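Long-range contacts in uronate isomerase (Caulobacter crescentus, PDB 2Q01), which interconverts D-glucuronate and D-fructuronate, and likewise D-galacturonate and D-tagaturonate, in pentose and glucuronate metabolism: residues Phe103-Phe107 against Phe132-Ala138; Phe123-Phe129 against Tyr141-Ile145; Ser177-His181 against His192-Ala196; Ala257-Asp261 against Ala341-Leu345; Leu270-Leu274 against Lys283-Phe287. One frame throughout, in Å; residues are numbered along the deposited sequence. Where two conformers were deposited one is given.

Contact 1: residues Phe103-Phe107 against Phe132-Ala138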
# COMPACT_ATOMS: atom_id res chain seq x y z
N PHE B 103 3.47 5.54 -33.90
CA PHE B 103 3.83 6.00 -32.56
C PHE B 103 3.40 7.45 -32.33
O PHE B 103 2.83 7.77 -31.28
CB PHE B 103 5.33 5.86 -32.32
CG PHE B 103 5.81 6.58 -31.09
CD1 PHE B 103 5.45 6.13 -29.82
CD2 PHE B 103 6.63 7.70 -31.20
CE1 PHE B 103 5.88 6.80 -28.68
CE2 PHE B 103 7.07 8.37 -30.06
CZ PHE B 103 6.70 7.91 -28.80
N ALA B 104 3.70 8.31 -33.30
CA ALA B 104 3.37 9.73 -33.24
C ALA B 104 1.87 9.94 -33.11
O ALA B 104 1.42 10.75 -32.29
CB ALA B 104 3.90 10.43 -34.45
N SER B 105 1.10 9.18 -33.90
CA SER B 105 -0.37 9.23 -33.89
C SER B 105 -0.98 8.66 -32.60
O SER B 105 -2.18 8.84 -32.35
CB SER B 105 -0.94 8.49 -35.09
OG SER B 105 -0.46 9.04 -36.30
N HIS B 106 -0.16 7.98 -31.81
CA HIS B 106 -0.58 7.39 -30.55
C HIS B 106 0.21 7.92 -29.36
O HIS B 106 0.15 7.35 -28.27
CB HIS B 106 -0.46 5.86 -30.63
CG HIS B 106 -1.50 5.23 -31.50
ND1 HIS B 106 -1.21 4.71 -32.74
CD2 HIS B 106 -2.82 5.02 -31.30
CE1 HIS B 106 -2.32 4.22 -33.28
NE2 HIS B 106 -3.31 4.39 -32.42
N PHE B 107 0.94 9.02 -29.56
CA PHE B 107 1.76 9.62 -28.51
C PHE B 107 0.92 10.20 -27.36
O PHE B 107 1.41 10.29 -26.23
CB PHE B 107 2.71 10.68 -29.12
CG PHE B 107 3.71 11.25 -28.15
CD1 PHE B 107 4.49 10.41 -27.35
CD2 PHE B 107 3.88 12.63 -28.04
CE1 PHE B 107 5.42 10.94 -26.45
CE2 PHE B 107 4.80 13.16 -27.14
CZ PHE B 107 5.58 12.32 -26.35
N PHE B 132 5.30 20.18 -30.32
CA PHE B 132 4.90 18.93 -29.69
C PHE B 132 4.61 17.88 -30.75
O PHE B 132 4.02 18.19 -31.79
CB PHE B 132 3.66 19.15 -28.82
CG PHE B 132 3.49 18.13 -27.73
CD1 PHE B 132 4.04 18.34 -26.47
CD2 PHE B 132 2.75 16.97 -27.95
CE1 PHE B 132 3.88 17.40 -25.45
CE2 PHE B 132 2.58 16.03 -26.94
CZ PHE B 132 3.15 16.24 -25.69
N LEU B 133 5.01 16.64 -30.47
CA LEU B 133 4.81 15.52 -31.37
C LEU B 133 3.33 15.24 -31.60
O LEU B 133 2.56 15.07 -30.66
CB LEU B 133 5.51 14.27 -30.84
CG LEU B 133 6.29 13.44 -31.87
CD1 LEU B 133 6.45 12.01 -31.38
CD2 LEU B 133 5.59 13.47 -33.22
N GLU B 134 2.95 15.21 -32.87
CA GLU B 134 1.59 14.83 -33.27
C GLU B 134 1.64 14.00 -34.55
O GLU B 134 2.73 13.67 -35.04
CB GLU B 134 0.74 16.08 -33.49
CG GLU B 134 0.22 16.73 -32.21
CD GLU B 134 -0.35 18.12 -32.43
OE1 GLU B 134 -0.64 18.80 -31.42
OE2 GLU B 134 -0.49 18.54 -33.60
N ALA B 135 0.47 13.66 -35.08
CA ALA B 135 0.37 12.95 -36.36
C ALA B 135 0.87 13.79 -37.54
O ALA B 135 1.58 13.29 -38.41
CB ALA B 135 -1.06 12.49 -36.60
N SER B 136 0.50 15.07 -37.55
CA SER B 136 0.91 16.01 -38.61
C SER B 136 2.36 16.49 -38.48
O SER B 136 2.91 17.08 -39.40
CB SER B 136 -0.03 17.21 -38.62
OG SER B 136 -0.06 17.83 -37.35
N ASN B 137 2.97 16.22 -37.33
CA ASN B 137 4.33 16.64 -37.02
C ASN B 137 5.32 15.50 -37.18
O ASN B 137 6.53 15.70 -37.09
CB ASN B 137 4.36 17.14 -35.57
CG ASN B 137 5.44 18.16 -35.33
OD1 ASN B 137 6.14 18.58 -36.25
ND2 ASN B 137 5.57 18.58 -34.08
N ALA B 138 4.78 14.30 -37.44
CA ALA B 138 5.51 13.04 -37.38
C ALA B 138 6.73 12.97 -38.28
O ALA B 138 7.83 12.64 -37.83
CB ALA B 138 4.58 11.89 -37.70
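L133 sends its side chain against the last turn of helix 96-105, and following it outward accounts for most of the contact. Its CB comes first, 3.6 Å from CD2 on the ring of F107. Beyond CG the two methyls part company. CD1 of L133 lies above one face of the F107 ring, toward its rim, and also 3.9 Å from CE2 of F103; its CD2 is 3.7 Å from CB of A104. One leucine thus fills the notch between two phenylalanines and an alanine, its side chain crossing those of F103 and F107 at about a right angle. The contact belongs to a helix-rich excursion that this TIM-barrel relative makes between strands 37-39 and 165-169: the loop leading from helix 114-126 to helix 138-149 is folded back over the end of helix 96-105, while L119 of helix 114-126 backs both F103 and F107. F107 turns its ring toward F132 because chi1 (-173°) swings CG away from the backbone N, and CE2 of F107 meets CE2 of F132 at 3.6 Å. The rings meet obliquely, their planes 36° apart. The same methyl of A104 also lies 3.6 Å from CB of A138 and 3.5 Å from the carbonyl O of E134. The loop has its own internal tie, from N137 ND2 to F132 O at 2.8 Å, with the amide nitrogen well above the carbonyl plane. At the more open margin, OG of S105 rests 3.5 Å from CB of A135 while bonding back to the carbonyl of R101 in its own helix.

Contact 2: residues Phe123-Phe129 against Tyr141-Ile145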
# COMPACT_ATOMS: atom_id res chain seq x y z
N PHE B 123 13.39 15.29 -26.62
CA PHE B 123 12.98 16.10 -27.76
C PHE B 123 13.43 17.55 -27.63
O PHE B 123 13.93 18.12 -28.59
CB PHE B 123 11.46 16.05 -27.97
CG PHE B 123 10.94 14.71 -28.39
CD1 PHE B 123 9.62 14.35 -28.10
CD2 PHE B 123 11.73 13.81 -29.09
CE1 PHE B 123 9.11 13.11 -28.49
CE2 PHE B 123 11.24 12.57 -29.48
CZ PHE B 123 9.92 12.22 -29.18
N SER B 124 13.26 18.12 -26.45
CA SER B 124 13.54 19.54 -26.23
C SER B 124 14.98 19.86 -25.84
O SER B 124 15.51 20.89 -26.25
CB SER B 124 12.58 20.13 -25.19
OG SER B 124 12.84 19.59 -23.91
N GLN B 125 15.61 18.98 -25.05
CA GLN B 125 16.97 19.24 -24.57
C GLN B 125 18.06 18.60 -25.44
O GLN B 125 19.13 19.18 -25.62
CB GLN B 125 17.15 18.79 -23.11
CG GLN B 125 16.11 19.31 -22.14
CD GLN B 125 16.18 20.81 -21.93
OE1 GLN B 125 15.19 21.51 -22.07
NE2 GLN B 125 17.37 21.31 -21.61
N VAL B 126 17.81 17.40 -25.95
CA VAL B 126 18.83 16.68 -26.73
C VAL B 126 18.76 17.09 -28.21
O VAL B 126 19.79 17.32 -28.84
CB VAL B 126 18.76 15.13 -26.54
CG1 VAL B 126 19.91 14.42 -27.24
CG2 VAL B 126 18.77 14.77 -25.07
N PHE B 127 17.55 17.21 -28.75
CA PHE B 127 17.37 17.54 -30.16
C PHE B 127 16.98 18.99 -30.44
O PHE B 127 17.18 19.48 -31.55
CB PHE B 127 16.35 16.61 -30.81
CG PHE B 127 16.81 15.20 -30.93
CD1 PHE B 127 16.20 14.20 -30.18
CD2 PHE B 127 17.86 14.86 -31.77
CE1 PHE B 127 16.63 12.89 -30.28
CE2 PHE B 127 18.29 13.54 -31.88
CZ PHE B 127 17.68 12.56 -31.13
N GLY B 128 16.43 19.66 -29.44
CA GLY B 128 16.04 21.06 -29.58
C GLY B 128 14.80 21.28 -30.42
O GLY B 128 14.71 22.25 -31.16
N PHE B 129 13.83 20.36 -30.30
CA PHE B 129 12.52 20.53 -30.94
C PHE B 129 11.72 21.61 -30.24
O PHE B 129 11.88 21.85 -29.04
CB PHE B 129 11.73 19.22 -30.92
CG PHE B 129 12.12 18.27 -32.02
CD1 PHE B 129 12.95 17.19 -31.76
CD2 PHE B 129 11.64 18.44 -33.31
CE1 PHE B 129 13.31 16.30 -32.76
CE2 PHE B 129 12.00 17.56 -34.33
CZ PHE B 129 12.84 16.49 -34.05
N TYR B 141 9.67 15.28 -37.35
CA TYR B 141 10.42 14.67 -36.24
C TYR B 141 11.36 13.56 -36.71
O TYR B 141 12.52 13.53 -36.29
CB TYR B 141 9.46 14.09 -35.20
CG TYR B 141 9.26 14.92 -33.96
CD1 TYR B 141 8.32 15.95 -33.94
CD2 TYR B 141 9.98 14.66 -32.80
CE1 TYR B 141 8.11 16.71 -32.79
CE2 TYR B 141 9.78 15.42 -31.64
CZ TYR B 141 8.84 16.44 -31.65
OH TYR B 141 8.64 17.19 -30.51
N PHE B 142 10.86 12.68 -37.57
CA PHE B 142 11.61 11.51 -38.01
C PHE B 142 12.93 11.87 -38.68
O PHE B 142 13.99 11.51 -38.17
CB PHE B 142 10.78 10.61 -38.95
CG PHE B 142 11.48 9.32 -39.32
CD1 PHE B 142 12.14 9.19 -40.54
CD2 PHE B 142 11.49 8.25 -38.43
CE1 PHE B 142 12.79 8.00 -40.87
CE2 PHE B 142 12.13 7.06 -38.76
CZ PHE B 142 12.79 6.94 -39.98
N ASP B 143 12.85 12.61 -39.78
CA ASP B 143 14.05 12.90 -40.57
C ASP B 143 14.98 13.95 -39.95
O ASP B 143 16.16 13.99 -40.30
CB ASP B 143 13.71 13.22 -42.04
CG ASP B 143 12.53 14.16 -42.20
OD1 ASP B 143 11.67 13.89 -43.06
OD2 ASP B 143 12.45 15.16 -41.46
N ARG B 144 14.47 14.77 -39.03
CA ARG B 144 15.34 15.68 -38.28
C ARG B 144 16.15 14.98 -37.20
O ARG B 144 17.28 15.38 -36.91
CB ARG B 144 14.56 16.86 -37.69
CG ARG B 144 14.30 17.98 -38.69
CD ARG B 144 14.54 19.34 -38.06
NE ARG B 144 13.43 19.78 -37.21
CZ ARG B 144 13.56 20.59 -36.16
NH1 ARG B 144 12.49 20.94 -35.45
NH2 ARG B 144 14.76 21.05 -35.81
N ILE B 145 15.58 13.93 -36.60
CA ILE B 145 16.31 13.06 -35.67
C ILE B 145 17.32 12.21 -36.44
O ILE B 145 18.49 12.12 -36.07
CB ILE B 145 15.36 12.16 -34.84
CG1 ILE B 145 14.59 12.99 -33.81
CG2 ILE B 145 16.12 11.04 -34.13
CD1 ILE B 145 13.37 12.28 -33.20
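Y141 and F129 lie almost perfectly face to face, a stack unusual among protein rings, which more often meet offset or at an angle. Their centroids are 3.8 Å apart and their planes only 8° from parallel. The same tyrosine also works through its rim: CE2 of Y141 points into the middle of the F123 face, 3.5 Å from CG, in an edge-to-face pair with planes at 72°. Three rings thus form an aromatic cluster between the end of helix 114-126 and helix 138-149, within the helical excursion between two barrel strands. F129 is brought there by the turn that follows helix 114-126, where G128 takes positive phi and F129 N bonds to F123 O. The other side of the F129 ring meets R144, whose NH1 approaches CD2 to 3.4 Å. Bends at chi2 and chi3 bring the guanidinium of R144 back beside this ring, inclined to it by 62°, with F129 CE2 over one guanidinium face. I145 serves two rings at once: its CG1 sits over the centre of F127, 3.9 Å from the centroid, and touches the edge of F129 through CE1 at 3.7 Å. The hydroxyl of Y141 bonds to the carbonyl of E131. Replacing Y141 by alanine is likely to cost F129 its stacking partner, open a gap before F123 and leave the E131 carbonyl without this hydroxyl. Since no hydrogen bond crosses between the two segments, cohesion probably comes mainly from buried apolar surface and ring packing.

Contact 3: residues Ser177-His181 against His192-Ala196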
# COMPACT_ATOMS: atom_id res chain seq x y z
N SER B 177 31.21 -12.77 -23.49
CA SER B 177 32.55 -12.18 -23.48
C SER B 177 32.54 -10.71 -23.08
O SER B 177 31.55 -9.99 -23.29
CB SER B 177 33.24 -12.35 -24.84
OG SER B 177 32.70 -11.47 -25.82
N LEU B 178 33.65 -10.27 -22.50
CA LEU B 178 33.85 -8.87 -22.12
C LEU B 178 34.71 -8.16 -23.17
O LEU B 178 35.54 -7.29 -22.86
CB LEU B 178 34.44 -8.79 -20.71
CG LEU B 178 33.57 -9.41 -19.62
CD1 LEU B 178 34.31 -9.42 -18.31
CD2 LEU B 178 32.24 -8.66 -19.49
N GLN B 179 34.49 -8.58 -24.41
CA GLN B 179 35.15 -8.11 -25.62
C GLN B 179 35.10 -6.58 -25.77
O GLN B 179 36.12 -5.93 -25.96
CB GLN B 179 34.42 -8.76 -26.80
CG GLN B 179 35.13 -8.74 -28.14
CD GLN B 179 34.27 -9.32 -29.25
OE1 GLN B 179 34.52 -9.06 -30.43
NE2 GLN B 179 33.25 -10.09 -28.88
N HIS B 180 33.89 -6.03 -25.67
CA HIS B 180 33.66 -4.62 -25.97
C HIS B 180 34.12 -3.71 -24.85
O HIS B 180 34.44 -2.55 -25.09
CB HIS B 180 32.19 -4.39 -26.29
CG HIS B 180 31.69 -5.25 -27.42
ND1 HIS B 180 32.11 -5.07 -28.72
CD2 HIS B 180 30.84 -6.30 -27.43
CE1 HIS B 180 31.53 -5.97 -29.49
NE2 HIS B 180 30.75 -6.73 -28.73
N HIS B 181 34.17 -4.24 -23.63
CA HIS B 181 34.70 -3.50 -22.49
C HIS B 181 36.21 -3.37 -22.56
O HIS B 181 36.76 -2.34 -22.19
CB HIS B 181 34.30 -4.19 -21.19
CG HIS B 181 32.84 -4.10 -20.90
ND1 HIS B 181 31.93 -5.01 -21.38
CD2 HIS B 181 32.13 -3.19 -20.18
CE1 HIS B 181 30.73 -4.68 -20.97
NE2 HIS B 181 30.82 -3.58 -20.24
N HIS B 192 34.34 5.84 -18.62
CA HIS B 192 34.35 4.77 -17.63
C HIS B 192 33.10 3.93 -17.80
O HIS B 192 32.12 4.07 -17.07
CB HIS B 192 34.46 5.38 -16.22
CG HIS B 192 34.64 4.38 -15.12
ND1 HIS B 192 33.77 4.27 -14.06
CD2 HIS B 192 35.61 3.46 -14.90
CE1 HIS B 192 34.19 3.33 -13.24
NE2 HIS B 192 35.30 2.82 -13.72
N VAL B 193 33.13 3.07 -18.82
CA VAL B 193 32.08 2.10 -19.06
C VAL B 193 32.50 0.77 -18.44
O VAL B 193 33.49 0.17 -18.86
CB VAL B 193 31.76 1.94 -20.56
CG1 VAL B 193 30.69 0.87 -20.76
CG2 VAL B 193 31.31 3.28 -21.16
N ILE B 194 31.77 0.35 -17.42
CA ILE B 194 32.07 -0.89 -16.70
C ILE B 194 30.95 -1.90 -16.86
O ILE B 194 29.97 -1.66 -17.57
CB ILE B 194 32.39 -0.64 -15.20
CG1 ILE B 194 31.22 0.05 -14.49
CG2 ILE B 194 33.67 0.16 -15.06
CD1 ILE B 194 31.32 0.03 -12.98
N THR B 195 31.10 -3.04 -16.19
CA THR B 195 30.14 -4.13 -16.31
C THR B 195 29.55 -4.53 -14.95
O THR B 195 29.96 -4.01 -13.91
CB THR B 195 30.76 -5.34 -17.04
OG1 THR B 195 29.80 -6.39 -17.14
CG2 THR B 195 32.01 -5.85 -16.32
N ALA B 196 28.57 -5.43 -14.98
CA ALA B 196 28.00 -6.02 -13.77
C ALA B 196 27.79 -7.51 -14.00
O ALA B 196 27.42 -7.92 -15.10
CB ALA B 196 26.70 -5.33 -13.40
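The imidazole of H181 is approached over one face by CB of T195 and at its edge, close to its plane, by the carbonyl oxygens of V193 and I194. The CB lies 4.0 Å from the ring centroid, displaced toward the rim, in a CH-pi contact. Helix 179-186 is here closing onto strand 192-194, the second half of the beta-alpha-beta crossover that starts at strand 165-169, and such units are the building blocks of the TIM barrel. A second ring, that of H192, lies within the strand segment: CG2 of I194 covers one of its faces, and W478 meets it from farther along the chain. In H181, CG is anti to the carbonyl carbon (chi1 -69°), which carries the ring off the helix and onto the strand's end. NE2 of H181 reaches I194 O at 3.4 Å, but with an N-H...O angle of 130° this bond is weak; the stronger polar partner of NE2 is OG1 of T170, just past strand 165-169. T170 OG1 also makes a weak bond to I194 O, so the hydroxyl sits between the imidazole and the strand's end. CD2 of H181 lies 3.7 Å from I194 O and 3.9 Å from V193 O. The side chains of H181 and T195 cross at about a right angle. Nearer the start of the helix, L178 occupies the N-cap position and inclines its isobutyl group toward the same threonine, with F242 of helix 228-244 touching both residues. OG1 of T195 stands 4.1 Å from CD2 of L178 and makes a weak bond to A196 O at 3.5 Å.

Contact 4: residues Ala257-Asp261 against Ala341-Leu345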
# COMPACT_ATOMS: atom_id res chain seq x y z
N ALA B 257 12.93 -13.68 -3.42
CA ALA B 257 14.08 -13.19 -2.66
C ALA B 257 14.68 -14.30 -1.79
O ALA B 257 15.55 -14.03 -0.95
CB ALA B 257 13.68 -12.00 -1.81
N ALA B 258 14.23 -15.54 -2.01
CA ALA B 258 14.57 -16.68 -1.17
C ALA B 258 16.06 -16.94 -1.15
O ALA B 258 16.72 -16.90 -2.19
CB ALA B 258 13.83 -17.92 -1.64
N THR B 259 16.59 -17.16 0.06
CA THR B 259 17.98 -17.59 0.26
C THR B 259 17.99 -18.90 1.05
O THR B 259 17.00 -19.26 1.69
CB THR B 259 18.81 -16.52 1.02
OG1 THR B 259 18.30 -16.35 2.35
CG2 THR B 259 18.79 -15.18 0.30
N ALA B 260 19.11 -19.62 1.00
CA ALA B 260 19.25 -20.88 1.75
C ALA B 260 20.65 -21.03 2.33
O ALA B 260 21.58 -20.37 1.88
CB ALA B 260 18.91 -22.07 0.87
N ASP B 261 20.80 -21.89 3.33
CA ASP B 261 22.11 -22.14 3.91
C ASP B 261 22.33 -23.65 4.04
O ASP B 261 22.31 -24.20 5.14
CB ASP B 261 22.25 -21.43 5.26
CG ASP B 261 23.71 -21.31 5.73
OD1 ASP B 261 24.64 -21.51 4.92
OD2 ASP B 261 23.91 -20.99 6.92
N ALA B 341 12.30 -14.95 3.81
CA ALA B 341 13.10 -15.28 2.64
C ALA B 341 14.60 -15.07 2.83
O ALA B 341 15.39 -15.98 2.57
CB ALA B 341 12.60 -14.50 1.42
N LEU B 342 14.98 -13.89 3.31
CA LEU B 342 16.39 -13.51 3.46
C LEU B 342 17.03 -14.02 4.75
O LEU B 342 18.25 -13.90 4.92
CB LEU B 342 16.55 -11.99 3.39
CG LEU B 342 16.18 -11.24 2.10
CD1 LEU B 342 16.09 -9.77 2.39
CD2 LEU B 342 17.20 -11.51 1.02
N LYS B 343 16.21 -14.58 5.64
CA LYS B 343 16.67 -15.05 6.95
C LYS B 343 17.84 -16.06 6.98
O LYS B 343 18.76 -15.86 7.78
CB LYS B 343 15.49 -15.53 7.82
CG LYS B 343 15.78 -15.39 9.29
CD LYS B 343 14.69 -15.96 10.16
CE LYS B 343 15.17 -15.98 11.61
NZ LYS B 343 14.11 -16.51 12.51
N PRO B 344 17.83 -17.13 6.14
CA PRO B 344 18.99 -18.06 6.11
C PRO B 344 20.36 -17.44 5.76
O PRO B 344 21.37 -17.87 6.32
CB PRO B 344 18.59 -19.07 5.04
CG PRO B 344 17.11 -19.05 5.05
CD PRO B 344 16.77 -17.61 5.24
N LEU B 345 20.37 -16.47 4.86
CA LEU B 345 21.60 -15.76 4.49
C LEU B 345 22.02 -14.78 5.57
O LEU B 345 23.21 -14.62 5.85
CB LEU B 345 21.43 -15.03 3.14
CG LEU B 345 22.49 -14.08 2.59
CD1 LEU B 345 23.89 -14.69 2.54
CD2 LEU B 345 22.10 -13.57 1.20
O HOH W 1 14.41 -18.92 2.69
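The backbones of A258 and A341 come within 4.3 Å at their CA atoms, and from there the chain around T259 and A260 passes over the opening turn of helix 343-349. This joins two loop regions of the barrel: the connection after strand 249-252 and the approach to the helix that precedes strand 357-359, with strand 305-308 lying between those two in the sheet. T259 carries the contact. Its N-H bonds to A341 O at 3.0 Å from above the carbonyl plane, while its hydroxyl gives a second bond to that same oxygen at 2.9 Å, in the carbonyl plane and on a lone pair. The torsion behind this places OG1 between the backbone N and the carbonyl carbon (chi1 65°), directed at the helix start. There OG1 also accepts a hydrogen bond from L345 N at 3.3 Å, so one hydroxyl links the preceding carbonyl to an amide of the first turn. CG2 of T259 goes to the apolar side and meets CD2 of L345 at 3.8 Å, the two side chains crossing at about a right angle. P344 packs its ring against the extended loop, its CG 3.4 Å from T259 O. Farther on, D261 holds R348 of the same helix in a salt bridge, and L345 also touches I357 of the neighbouring barrel strand. A257 and A341 add a methyl contact, and CD2 of L342 approaches A257 O. A water donates to both T259 O, at 2.8 Å, and A341 O, at 3.1 Å, closing a small ring of bonds beside the threonine.

Contact 5: residues Leu270-Leu274 against Lys283-Phe287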
# COMPACT_ATOMS: atom_id res chain seq x y z
N LEU B 270 21.85 -31.37 -4.55
CA LEU B 270 20.81 -30.61 -5.26
C LEU B 270 21.26 -30.22 -6.66
O LEU B 270 20.48 -30.31 -7.61
CB LEU B 270 20.43 -29.37 -4.45
CG LEU B 270 19.49 -28.33 -5.05
CD1 LEU B 270 18.11 -28.90 -5.23
CD2 LEU B 270 19.45 -27.13 -4.12
N PHE B 271 22.52 -29.79 -6.77
CA PHE B 271 23.14 -29.44 -8.04
C PHE B 271 23.13 -30.63 -9.01
O PHE B 271 22.73 -30.49 -10.17
CB PHE B 271 24.57 -28.95 -7.80
CG PHE B 271 25.32 -28.60 -9.06
CD1 PHE B 271 26.37 -29.39 -9.50
CD2 PHE B 271 24.98 -27.47 -9.79
CE1 PHE B 271 27.06 -29.07 -10.67
CE2 PHE B 271 25.67 -27.14 -10.95
CZ PHE B 271 26.72 -27.94 -11.39
N ASN B 272 23.54 -31.80 -8.51
CA ASN B 272 23.59 -33.03 -9.31
C ASN B 272 22.23 -33.48 -9.86
O ASN B 272 22.15 -33.92 -11.00
CB ASN B 272 24.23 -34.17 -8.52
CG ASN B 272 25.72 -33.97 -8.31
OD1 ASN B 272 26.32 -34.63 -7.46
ND2 ASN B 272 26.33 -33.06 -9.07
N SER B 273 21.18 -33.34 -9.05
CA SER B 273 19.81 -33.66 -9.46
C SER B 273 19.37 -32.83 -10.65
O SER B 273 18.71 -33.34 -11.56
CB SER B 273 18.83 -33.44 -8.32
OG SER B 273 19.25 -34.10 -7.14
N LEU B 274 19.73 -31.54 -10.63
CA LEU B 274 19.27 -30.61 -11.66
C LEU B 274 20.06 -30.77 -12.95
O LEU B 274 19.48 -30.72 -14.04
CB LEU B 274 19.33 -29.17 -11.15
CG LEU B 274 18.41 -28.85 -9.97
CD1 LEU B 274 18.94 -27.67 -9.22
CD2 LEU B 274 16.99 -28.58 -10.42
N LYS B 283 13.01 -27.72 -6.49
CA LYS B 283 14.46 -27.89 -6.52
C LYS B 283 15.17 -26.71 -7.18
O LYS B 283 16.25 -26.31 -6.76
CB LYS B 283 14.85 -29.20 -7.23
CG LYS B 283 14.80 -30.44 -6.35
CD LYS B 283 15.15 -31.68 -7.17
CE LYS B 283 15.20 -32.93 -6.32
NZ LYS B 283 15.46 -34.14 -7.14
N ALA B 284 14.55 -26.18 -8.23
CA ALA B 284 15.06 -25.02 -8.96
C ALA B 284 15.05 -23.75 -8.10
O ALA B 284 16.00 -22.97 -8.14
CB ALA B 284 14.28 -24.81 -10.26
N GLU B 285 13.98 -23.57 -7.32
CA GLU B 285 13.87 -22.52 -6.31
C GLU B 285 14.95 -22.62 -5.26
O GLU B 285 15.54 -21.60 -4.88
CB GLU B 285 12.52 -22.60 -5.60
CG GLU B 285 11.59 -21.42 -5.82
CD GLU B 285 12.15 -20.11 -5.28
OE1 GLU B 285 12.62 -19.29 -6.09
OE2 GLU B 285 12.12 -19.91 -4.04
N LEU B 286 15.19 -23.84 -4.78
CA LEU B 286 16.17 -24.10 -3.73
C LEU B 286 17.58 -23.79 -4.20
O LEU B 286 18.38 -23.25 -3.44
CB LEU B 286 16.09 -25.56 -3.27
CG LEU B 286 16.20 -25.91 -1.77
CD1 LEU B 286 16.54 -27.39 -1.60
CD2 LEU B 286 17.19 -25.07 -0.98
N PHE B 287 17.89 -24.12 -5.45
CA PHE B 287 19.21 -23.87 -6.00
C PHE B 287 19.45 -22.38 -6.21
O PHE B 287 20.52 -21.89 -5.86
CB PHE B 287 19.44 -24.65 -7.30
CG PHE B 287 20.85 -24.55 -7.82
CD1 PHE B 287 21.91 -25.19 -7.17
CD2 PHE B 287 21.13 -23.83 -8.98
CE1 PHE B 287 23.21 -25.11 -7.66
CE2 PHE B 287 22.42 -23.74 -9.48
CZ PHE B 287 23.47 -24.38 -8.82
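L270 points its two methyls at separate places on the facing helix. Helices 264-276 and 281-302 form a helical hairpin, joined by a short turn; the two short segments have axes 10.1 Å apart and inclined at 133°. A chi1 of 173° directs the isobutyl group of L270 away from its own backbone N and across to the other helix, setting CD1 3.5 Å from K283 O and CD2 3.6 Å from F287 N. The two methyls therefore straddle the K283-F287 turn, whose ends are joined by the F287 N to K283 O bond. CD2 also touches CB of L286 and lies at the edge of the F287 ring. Were L270 an alanine, a gap would probably open between K283 and F287, and L286 would lose an apolar neighbour. L274 comes in obliquely one turn later, its CD1 resting 3.6 Å from CB of F287. The aromatic rings are arranged differently: F271 and F287 lie side by side pointing the same way, centroids 5.7 Å apart and planes at 32°, with F271 CD2 meeting F287 CZ at the rim. W228 and Y231 of helix 228-244 touch both rings, extending the apolar layer. K283 runs past L270 in the opposite direction. Its chain is fully extended beyond CG, and NZ stops 3.6 Å from CB of S273, whose OG bonds to A269 O.

In the fold
Read from the N terminus, contact 1 opens on helix 96-105 and contact 2 on helix 114-126; each closes later, at 132-138 and 141-145, so their segments alternate and the two loops cross. They touch through L133, Y141 and F123, giving one continuous core for the helical excursion after strand 37-39. Contact 3 follows separately, closing a short loop of the barrel between helix 179-186 and strand 192-194. Contact 4 then spans the longest loop, from 257-261 to 341-345, and contact 5 lies wholly within it. Contacts 4 and 5 meet where A258 and A260 pack on E285 and L286, on the opposite side of the chain's centre from contacts 1 and 2.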